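Local structure of DNA gyrase, B subunit, truncated (Myxococcus xanthus, 3CWV) at residues R52-E57 and I64-T69; H33-L38 and A172-R177; A85-R90 and D99-V104. The protein probably takes part, as a GyrB-family subunit of a type II topoisomerase, in the ATP-dependent breakage, passage and rejoining of double-stranded DNA. One frame throughout, in Å; residues are numbered along the deposited sequence.

Contact 1: R52-E57 and I64-T69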
loop_
_atom_site.group_PDB
_atom_site.type_symbol
_atom_site.label_atom_id
_atom_site.label_comp_id
_atom_site.label_asym_id
_atom_site.label_seq_id
_atom_site.Cartn_x
_atom_site.Cartn_y
_atom_site.Cartn_z
ATOM N N ARG A 52 -6.185 1.685 12.682
ATOM C CA ARG A 52 -6.088 3.138 12.683
ATOM C C ARG A 52 -4.661 3.664 12.821
ATOM O O ARG A 52 -4.430 4.845 12.563
ATOM C CB ARG A 52 -6.923 3.721 13.824
ATOM C CG ARG A 52 -8.442 3.463 13.646
ATOM C CD ARG A 52 -9.214 3.923 14.892
ATOM N NE ARG A 52 -10.627 3.542 14.799
ATOM C CZ ARG A 52 -11.406 3.255 15.840
ATOM N NH1 ARG A 52 -10.917 3.293 17.076
ATOM N NH2 ARG A 52 -12.677 2.918 15.642
ATOM N N ASP A 53 -3.734 2.820 13.285
ATOM C CA ASP A 53 -2.336 3.245 13.546
ATOM C C ASP A 53 -1.362 2.144 13.143
ATOM O O ASP A 53 -1.597 0.968 13.442
ATOM C CB ASP A 53 -2.074 3.582 15.022
ATOM C CG ASP A 53 -3.116 4.503 15.610
ATOM O OD1 ASP A 53 -2.855 5.714 15.685
ATOM O OD2 ASP A 53 -4.202 4.005 15.974
ATOM N N VAL A 54 -0.269 2.542 12.487
ATOM C CA VAL A 54 0.810 1.634 12.084
ATOM C C VAL A 54 2.126 2.334 12.403
ATOM O O VAL A 54 2.319 3.497 12.007
ATOM C CB VAL A 54 0.779 1.369 10.535
ATOM C CG1 VAL A 54 1.967 0.468 10.109
ATOM C CG2 VAL A 54 -0.529 0.759 10.115
ATOM N N VAL A 55 3.014 1.653 13.120
ATOM C CA VAL A 55 4.354 2.170 13.430
ATOM C C VAL A 55 5.431 1.206 12.925
ATOM O O VAL A 55 5.458 0.043 13.312
ATOM C CB VAL A 55 4.556 2.327 14.927
ATOM C CG1 VAL A 55 5.918 3.026 15.223
ATOM C CG2 VAL A 55 3.401 3.148 15.516
ATOM N N LEU A 56 6.327 1.712 12.083
ATOM C CA LEU A 56 7.454 0.942 11.582
ATOM C C LEU A 56 8.727 1.471 12.249
ATOM O O LEU A 56 9.000 2.687 12.279
ATOM C CB LEU A 56 7.550 1.050 10.054
ATOM C CG LEU A 56 8.751 0.327 9.443
ATOM C CD1 LEU A 56 8.550 -1.194 9.630
ATOM C CD2 LEU A 56 8.951 0.647 7.963
ATOM N N GLU A 57 9.519 0.557 12.772
ATOM C CA GLU A 57 10.696 0.944 13.537
ATOM C C GLU A 57 11.901 0.174 13.017
ATOM O O GLU A 57 11.868 -1.056 12.883
ATOM C CB GLU A 57 10.430 0.629 15.000
ATOM C CG GLU A 57 11.376 1.165 15.996
ATOM C CD GLU A 57 10.840 0.928 17.401
ATOM O OE1 GLU A 57 11.284 -0.044 18.057
ATOM O OE2 GLU A 57 9.944 1.691 17.827
ATOM N N ILE A 64 13.738 -5.077 12.538
ATOM C CA ILE A 64 12.633 -4.300 12.012
ATOM C C ILE A 64 11.464 -4.585 12.951
ATOM O O ILE A 64 11.256 -5.736 13.331
ATOM C CB ILE A 64 12.222 -4.830 10.609
ATOM C CG1 ILE A 64 13.266 -4.462 9.559
ATOM C CG2 ILE A 64 10.834 -4.272 10.166
ATOM C CD1 ILE A 64 13.222 -2.997 9.092
ATOM N N ALA A 65 10.712 -3.573 13.345
ATOM C CA ALA A 65 9.462 -3.916 14.051
ATOM C C ALA A 65 8.303 -3.160 13.437
ATOM O O ALA A 65 8.446 -1.984 13.061
ATOM C CB ALA A 65 9.569 -3.615 15.551
ATOM N N LEU A 66 7.149 -3.819 13.337
ATOM C CA LEU A 66 5.934 -3.132 12.894
ATOM C C LEU A 66 4.880 -3.355 13.972
ATOM O O LEU A 66 4.691 -4.497 14.404
ATOM C CB LEU A 66 5.453 -3.709 11.551
ATOM C CG LEU A 66 4.153 -3.037 11.046
ATOM C CD1 LEU A 66 4.448 -2.040 10.004
ATOM C CD2 LEU A 66 3.170 -4.054 10.561
ATOM N N PHE A 67 4.262 -2.267 14.440
ATOM C CA PHE A 67 3.120 -2.349 15.352
ATOM C C PHE A 67 1.869 -1.802 14.681
ATOM O O PHE A 67 1.935 -0.798 13.966
ATOM C CB PHE A 67 3.395 -1.595 16.664
ATOM C CG PHE A 67 2.176 -1.483 17.557
ATOM C CD1 PHE A 67 1.844 -2.511 18.420
ATOM C CD2 PHE A 67 1.349 -0.364 17.491
ATOM C CE1 PHE A 67 0.702 -2.437 19.223
ATOM C CE2 PHE A 67 0.209 -0.275 18.291
ATOM C CZ PHE A 67 -0.111 -1.309 19.162
ATOM N N CYS A 68 0.729 -2.462 14.925
ATOM C CA CYS A 68 -0.560 -2.041 14.385
ATOM C C CYS A 68 -1.595 -2.081 15.501
ATOM O O CYS A 68 -1.603 -3.036 16.253
ATOM C CB CYS A 68 -1.024 -3.041 13.340
ATOM S SG CYS A 68 -0.103 -2.996 11.838
ATOM N N THR A 69 -2.448 -1.062 15.595
ATOM C CA THR A 69 -3.586 -1.104 16.512
ATOM C C THR A 69 -4.684 -1.865 15.821
ATOM O O THR A 69 -4.659 -2.047 14.603
ATOM C CB THR A 69 -4.098 0.325 16.887
ATOM O OG1 THR A 69 -4.375 1.065 15.690
ATOM C CG2 THR A 69 -3.040 1.071 17.721
HETATM O O HOH W 1 -7.476 0.260 15.029
#

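Contact 2: H33-L38 and A172-R177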
loop_
_atom_site.group_PDB
_atom_site.type_symbol
_atom_site.label_atom_id
_atom_site.label_comp_id
_atom_site.label_asym_id
_atom_site.label_seq_id
_atom_site.Cartn_x
_atom_site.Cartn_y
_atom_site.Cartn_z
ATOM N N HIS A 33 11.757 -6.359 0.709
ATOM C CA HIS A 33 10.440 -7.025 0.610
ATOM C C HIS A 33 9.920 -7.643 1.887
ATOM O O HIS A 33 8.725 -7.639 2.134
ATOM C CB HIS A 33 10.411 -7.989 -0.553
ATOM C CG HIS A 33 10.090 -7.293 -1.835
ATOM N ND1 HIS A 33 10.871 -6.268 -2.327
ATOM C CD2 HIS A 33 9.018 -7.378 -2.654
ATOM C CE1 HIS A 33 10.320 -5.791 -3.430
ATOM N NE2 HIS A 33 9.203 -6.459 -3.658
ATOM N N LEU A 34 10.816 -8.103 2.744
ATOM C CA LEU A 34 10.375 -8.611 4.035
ATOM C C LEU A 34 9.617 -7.548 4.806
ATOM O O LEU A 34 8.617 -7.841 5.485
ATOM C CB LEU A 34 11.576 -9.106 4.855
ATOM C CG LEU A 34 12.479 -10.170 4.226
ATOM C CD1 LEU A 34 13.508 -10.544 5.304
ATOM C CD2 LEU A 34 11.709 -11.421 3.774
ATOM N N VAL A 35 10.096 -6.318 4.732
ATOM C CA VAL A 35 9.415 -5.188 5.364
ATOM C C VAL A 35 8.134 -4.819 4.630
ATOM O O VAL A 35 7.101 -4.548 5.272
ATOM C CB VAL A 35 10.315 -3.924 5.397
ATOM C CG1 VAL A 35 9.593 -2.810 6.142
ATOM C CG2 VAL A 35 11.620 -4.254 6.117
ATOM N N TYR A 36 8.190 -4.800 3.297
ATOM C CA TYR A 36 7.001 -4.451 2.496
ATOM C C TYR A 36 5.864 -5.451 2.759
ATOM O O TYR A 36 4.688 -5.059 2.770
ATOM C CB TYR A 36 7.325 -4.429 0.995
ATOM C CG TYR A 36 8.390 -3.404 0.589
ATOM C CD1 TYR A 36 8.612 -2.238 1.332
ATOM C CD2 TYR A 36 9.149 -3.602 -0.566
ATOM C CE1 TYR A 36 9.589 -1.294 0.925
ATOM C CE2 TYR A 36 10.133 -2.682 -0.962
ATOM C CZ TYR A 36 10.334 -1.545 -0.220
ATOM O OH TYR A 36 11.294 -0.655 -0.613
ATOM N N PHE A 37 6.203 -6.730 2.958
ATOM C CA PHE A 37 5.167 -7.737 3.280
ATOM C C PHE A 37 4.438 -7.374 4.586
ATOM O O PHE A 37 3.202 -7.522 4.699
ATOM C CB PHE A 37 5.736 -9.170 3.393
ATOM C CG PHE A 37 6.366 -9.723 2.106
ATOM C CD1 PHE A 37 5.951 -9.294 0.856
ATOM C CD2 PHE A 37 7.340 -10.721 2.189
ATOM C CE1 PHE A 37 6.522 -9.853 -0.336
ATOM C CE2 PHE A 37 7.908 -11.271 1.034
ATOM C CZ PHE A 37 7.498 -10.836 -0.230
ATOM N N LEU A 38 5.195 -6.959 5.603
ATOM C CA LEU A 38 4.568 -6.462 6.860
ATOM C C LEU A 38 3.666 -5.240 6.652
ATOM O O LEU A 38 2.519 -5.205 7.123
ATOM C CB LEU A 38 5.616 -6.172 7.945
ATOM C CG LEU A 38 5.974 -7.289 8.912
ATOM C CD1 LEU A 38 7.120 -6.810 9.794
ATOM C CD2 LEU A 38 4.745 -7.697 9.805
ATOM N N ALA A 172 15.529 5.709 3.901
ATOM C CA ALA A 172 14.804 6.618 3.011
ATOM C C ALA A 172 13.718 5.922 2.208
ATOM O O ALA A 172 12.605 6.457 2.056
ATOM C CB ALA A 172 15.782 7.347 2.057
ATOM N N ARG A 173 14.020 4.752 1.643
ATOM C CA ARG A 173 12.978 4.066 0.867
ATOM C C ARG A 173 11.859 3.471 1.744
ATOM O O ARG A 173 10.705 3.452 1.339
ATOM C CB ARG A 173 13.569 3.032 -0.107
ATOM C CG ARG A 173 13.564 1.623 0.345
ATOM C CD ARG A 173 14.017 0.719 -0.782
ATOM N NE ARG A 173 15.369 1.066 -1.205
ATOM C CZ ARG A 173 16.208 0.228 -1.810
ATOM N NH1 ARG A 173 15.826 -1.011 -2.100
ATOM N NH2 ARG A 173 17.432 0.635 -2.122
ATOM N N LEU A 174 12.204 3.009 2.941
ATOM C CA LEU A 174 11.200 2.582 3.922
ATOM C C LEU A 174 10.284 3.740 4.355
ATOM O O LEU A 174 9.056 3.565 4.385
ATOM C CB LEU A 174 11.848 1.878 5.130
ATOM C CG LEU A 174 12.610 0.565 4.855
ATOM C CD1 LEU A 174 13.026 -0.019 6.182
ATOM C CD2 LEU A 174 11.779 -0.457 4.016
ATOM N N SER A 175 10.851 4.918 4.656
ATOM C CA SER A 175 10.030 6.117 4.957
ATOM C C SER A 175 9.128 6.502 3.806
ATOM O O SER A 175 7.963 6.837 4.025
ATOM C CB SER A 175 10.859 7.361 5.347
ATOM O OG SER A 175 11.964 7.002 6.136
ATOM N N ARG A 176 9.648 6.466 2.577
ATOM C CA ARG A 176 8.804 6.722 1.407
ATOM C C ARG A 176 7.633 5.744 1.294
ATOM O O ARG A 176 6.546 6.145 0.923
ATOM C CB ARG A 176 9.615 6.712 0.108
ATOM C CG ARG A 176 10.365 8.018 -0.159
ATOM C CD ARG A 176 10.928 8.058 -1.567
ATOM N NE ARG A 176 11.964 7.044 -1.758
ATOM C CZ ARG A 176 13.243 7.211 -1.428
ATOM N NH1 ARG A 176 13.646 8.350 -0.886
ATOM N NH2 ARG A 176 14.115 6.234 -1.636
ATOM N N ARG A 177 7.847 4.465 1.594
ATOM C CA ARG A 177 6.754 3.493 1.503
ATOM C C ARG A 177 5.706 3.782 2.580
ATOM O O ARG A 177 4.500 3.586 2.376
ATOM C CB ARG A 177 7.282 2.058 1.615
ATOM C CG ARG A 177 6.219 0.958 1.634
ATOM C CD ARG A 177 5.513 0.740 0.291
ATOM N NE ARG A 177 6.450 0.391 -0.780
ATOM C CZ ARG A 177 6.458 -0.756 -1.465
ATOM N NH1 ARG A 177 5.566 -1.726 -1.229
ATOM N NH2 ARG A 177 7.370 -0.921 -2.413
HETATM O O HOH W 2 13.349 -2.037 -2.485
#

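Contact 3: A85-R90 and D99-V104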
loop_
_atom_site.group_PDB
_atom_site.type_symbol
_atom_site.label_atom_id
_atom_site.label_comp_id
_atom_site.label_asym_id
_atom_site.label_seq_id
_atom_site.Cartn_x
_atom_site.Cartn_y
_atom_site.Cartn_z
ATOM N N ALA A 85 -0.953 -20.748 8.099
ATOM C CA ALA A 85 -2.396 -20.732 7.847
ATOM C C ALA A 85 -2.820 -19.574 6.931
ATOM O O ALA A 85 -2.442 -18.415 7.146
ATOM C CB ALA A 85 -3.192 -20.688 9.207
ATOM N N GLY A 86 -3.618 -19.877 5.900
ATOM C CA GLY A 86 -4.147 -18.859 5.014
ATOM C C GLY A 86 -3.209 -18.435 3.886
ATOM O O GLY A 86 -3.593 -17.683 2.994
ATOM N N PHE A 87 -1.981 -18.892 3.967
ATOM C CA PHE A 87 -0.940 -18.530 2.994
ATOM C C PHE A 87 -1.324 -18.997 1.579
ATOM O O PHE A 87 -1.757 -20.143 1.395
ATOM C CB PHE A 87 0.391 -19.153 3.429
ATOM C CG PHE A 87 1.575 -18.775 2.556
ATOM C CD1 PHE A 87 1.858 -17.439 2.271
ATOM C CD2 PHE A 87 2.407 -19.754 2.060
ATOM C CE1 PHE A 87 2.978 -17.077 1.476
ATOM C CE2 PHE A 87 3.506 -19.408 1.251
ATOM C CZ PHE A 87 3.780 -18.062 0.976
ATOM N N LEU A 88 -1.192 -18.085 0.616
ATOM C CA LEU A 88 -1.542 -18.328 -0.777
ATOM C C LEU A 88 -2.992 -18.817 -0.925
ATOM O O LEU A 88 -3.256 -19.746 -1.694
ATOM C CB LEU A 88 -0.560 -19.326 -1.397
ATOM C CG LEU A 88 0.929 -18.918 -1.349
ATOM C CD1 LEU A 88 1.785 -20.004 -1.988
ATOM C CD2 LEU A 88 1.144 -17.609 -2.053
ATOM N N GLY A 89 -3.914 -18.218 -0.153
ATOM C CA GLY A 89 -5.342 -18.568 -0.212
ATOM C C GLY A 89 -5.806 -19.850 0.466
ATOM O O GLY A 89 -7.005 -20.161 0.450
ATOM N N ARG A 90 -4.894 -20.583 1.081
ATOM C CA ARG A 90 -5.241 -21.882 1.648
ATOM C C ARG A 90 -5.205 -21.947 3.181
ATOM O O ARG A 90 -4.140 -21.887 3.781
ATOM C CB ARG A 90 -4.331 -22.962 1.072
ATOM C CG ARG A 90 -4.563 -23.246 -0.409
ATOM C CD ARG A 90 -3.570 -24.284 -0.933
ATOM N NE ARG A 90 -3.703 -25.576 -0.261
ATOM C CZ ARG A 90 -2.812 -26.080 0.590
ATOM N NH1 ARG A 90 -1.701 -25.410 0.871
ATOM N NH2 ARG A 90 -3.025 -27.264 1.147
ATOM N N ASP A 99 -4.018 -14.672 4.356
ATOM C CA ASP A 99 -3.724 -14.494 2.934
ATOM C C ASP A 99 -2.721 -13.350 2.645
ATOM O O ASP A 99 -2.915 -12.547 1.725
ATOM C CB ASP A 99 -5.004 -14.277 2.124
ATOM C CG ASP A 99 -4.813 -14.588 0.611
ATOM O OD1 ASP A 99 -3.948 -15.408 0.271
ATOM O OD2 ASP A 99 -5.540 -13.997 -0.211
ATOM N N SER A 100 -1.681 -13.255 3.459
ATOM C CA SER A 100 -0.675 -12.228 3.282
ATOM C C SER A 100 0.629 -12.975 3.090
ATOM O O SER A 100 0.639 -14.179 3.115
ATOM C CB SER A 100 -0.578 -11.326 4.515
ATOM O OG SER A 100 0.068 -12.006 5.599
ATOM N N MET A 101 1.727 -12.238 2.927
ATOM C CA MET A 101 3.046 -12.818 2.871
ATOM C C MET A 101 3.725 -12.698 4.239
ATOM O O MET A 101 4.947 -12.826 4.353
ATOM C CB MET A 101 3.900 -12.099 1.800
ATOM C CG MET A 101 3.291 -12.135 0.363
ATOM S SD MET A 101 3.378 -13.807 -0.285
ATOM C CE MET A 101 5.109 -13.906 -0.748
ATOM N N LEU A 102 2.952 -12.457 5.302
ATOM C CA LEU A 102 3.549 -12.495 6.639
ATOM C C LEU A 102 4.452 -13.699 6.955
ATOM O O LEU A 102 5.528 -13.531 7.557
ATOM C CB LEU A 102 2.451 -12.356 7.745
ATOM C CG LEU A 102 2.885 -12.502 9.202
ATOM C CD1 LEU A 102 3.885 -11.402 9.604
ATOM C CD2 LEU A 102 1.614 -12.524 10.134
ATOM N N VAL A 103 4.012 -14.913 6.619
ATOM C CA VAL A 103 4.771 -16.091 6.979
ATOM C C VAL A 103 6.147 -16.098 6.278
ATOM O O VAL A 103 7.073 -16.688 6.786
ATOM C CB VAL A 103 4.039 -17.406 6.654
ATOM C CG1 VAL A 103 3.920 -17.662 5.139
ATOM C CG2 VAL A 103 4.779 -18.627 7.322
ATOM N N VAL A 104 6.254 -15.421 5.139
ATOM C CA VAL A 104 7.578 -15.328 4.466
ATOM C C VAL A 104 8.544 -14.489 5.294
ATOM O O VAL A 104 9.681 -14.875 5.486
ATOM C CB VAL A 104 7.439 -14.780 3.056
ATOM C CG1 VAL A 104 8.839 -14.694 2.336
ATOM C CG2 VAL A 104 6.519 -15.679 2.272
HETATM O O HOH W 3 -0.685 -15.297 0.738
#

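Contact 1: R52-E57 and I64-T69
Thr69 turns its hydroxyl into the crowded position between its backbone N and carbonyl carbon (chi1 54°), while Asp53 swings its carboxylate beside its own N, anti to the carbonyl carbon (chi1 -49°). Together these rotations put Thr69 OG1 3.0 Å from Asp53 OD2. The hydroxyl donates, and OD2 accepts on its anti lone pair, the one facing away from OD1. A water accepts a weak bond from Arg52 N and donates to the same OG1. Changing Asp53 to an alanine would probably leave the Thr69 hydroxyl without its carboxylate acceptor and less fixed in its rotation.

Beyond this pair the backbones run antiparallel, at 170°, as the two arms of a beta hairpin inside the mixed sheet of the N-terminal half, an arrangement consistent with the GHKL-type ATPase fold of GyrB proteins. Val55 N gives a bond of 2.8 Å to Phe67 O and Phe67 N returns one to Val55 O; Glu57 and Ala65 form a second such doubly bonded pair. At the end of the ladder Thr69 N reaches Asp53 O at 3.1 Å. The intervening pairs, Val54 with Cys68 and Leu56 with Leu66, are non-hydrogen-bonded and send their side chains to the face covered by helix 28-47. There Val54 CG1 comes obliquely to 3.5 Å from Leu66 CD1, and Val54 CG2 lies 4.2 Å from Cys68 SG. Leu56 CD1 touches Leu66 CD1 and also reaches diagonally to Ile64 CG2, 3.9 Å away. On the reverse face, Ala65 and Phe67 pack against Arg154 of strand 151-159.

Contact 2: H33-L38 and A172-R177
The guanidinium of Arg177 lies flat over one face of the Tyr36 ring, with planes 9° apart and centres separated by 3.8 Å. CZ stands almost on the ring normal, which makes this a cation-pi stack as well as a close fit of two flat groups. The arginine chain starts extended, with CG anti to N, then bends at chi2 and chi3; those bends lay the group parallel to the ring, NH2 3.6 Å from Tyr36 CE2.

Arg173 meets the same tyrosine differently. Its chain crosses at about a right angle, and CD sits at the ring edge, 3.1 Å from Tyr36 OH. The guanidinium keeps Tyr36 OH at its edge; NH2 forms a salt bridge with Glu28, and NH1 donates to a water that is hydrogen-bonded to Tyr36 OH as well. Between the helices, Leu174 CD2 approaches the ring obliquely, 3.9 Å from Tyr36 CE1, and meets Val35 CG1 tip to tip.

With helix axes 11.3 Å apart and nearly parallel, crossing at -19°, the long side chains of Tyr36 and Arg177 bridge a wide interval. Helices 28-47 and 171-184 are thus joined beside the mixed sheet, consistent with the helical layer of a GHKL-type ATPase domain. Phe169, in the loop leading to helix 171-184, touches both Val35 and Leu174. Elsewhere on helix 28-47, Leu34 and Leu38 rest on strand 151-159, and Phe37 packs against helix 102-107.

Contact 3: A85-R90 and D99-V104
Phe87 leaves its backbone with CG anti to N (chi1 -176°), and this carries the ring over to Val103. CB only grazes that valine, 4.2 Å from Val103 CG1, but further out the same methyl stands over the ring face, 3.5 Å from Phe87 CD1. It lies close enough to the ring normal to count as a CH-pi contact. The opposite face carries Leu88 CG, so the ring is sandwiched. CD1 also has the carbonyl O of Ser100 at the ring edge, at 3.6 Å. Next along the rim, CE1 meets Met101 SD at 3.7 Å, an edge-on Met-aromatic contact, and CZ ends 3.9 Å from Val104 CG2.

The polar part of the interface lies nearer the backbone. Asp99 OD1 accepts a weak, bent bond from Gly89 N at 2.8 Å, and a water takes the N-H of Leu88 while donating to Asp99 OD1 and Ser100 O. The glycine-rich loop joined here is consistent with the nucleotide lid of GyrB relatives. Around the Phe87 ring and the first turn of helix 102-107, Ile11 of helix 11-17 touches Phe87, Val15 touches Val104, and helix 28-47 lies against Met101 and Val104 through Phe37.

Contact 1 is the most buried of the three, a backbone ladder with an apolar face; contact 2 is made by side chains alone with one bridging water, and contact 3 mixes an apolar ring site with backbone and water links, both being only partly buried. Contacts 1 and 2 meet where helix 28-47 lies on the hairpin: Ile64 CD1 lies 3.6 Å from Val35 CG2 and also touches Leu174. The same helix reaches contact 3 on another side, with Phe37 CG 3.4 Å from Met101 CB. Contacts 1 and 3 do not touch. A flat cationic stack marks contact 2, whereas the ring of contact 3 has aliphatic groups on its two faces and a sulfur and a carbonyl oxygen at its edge.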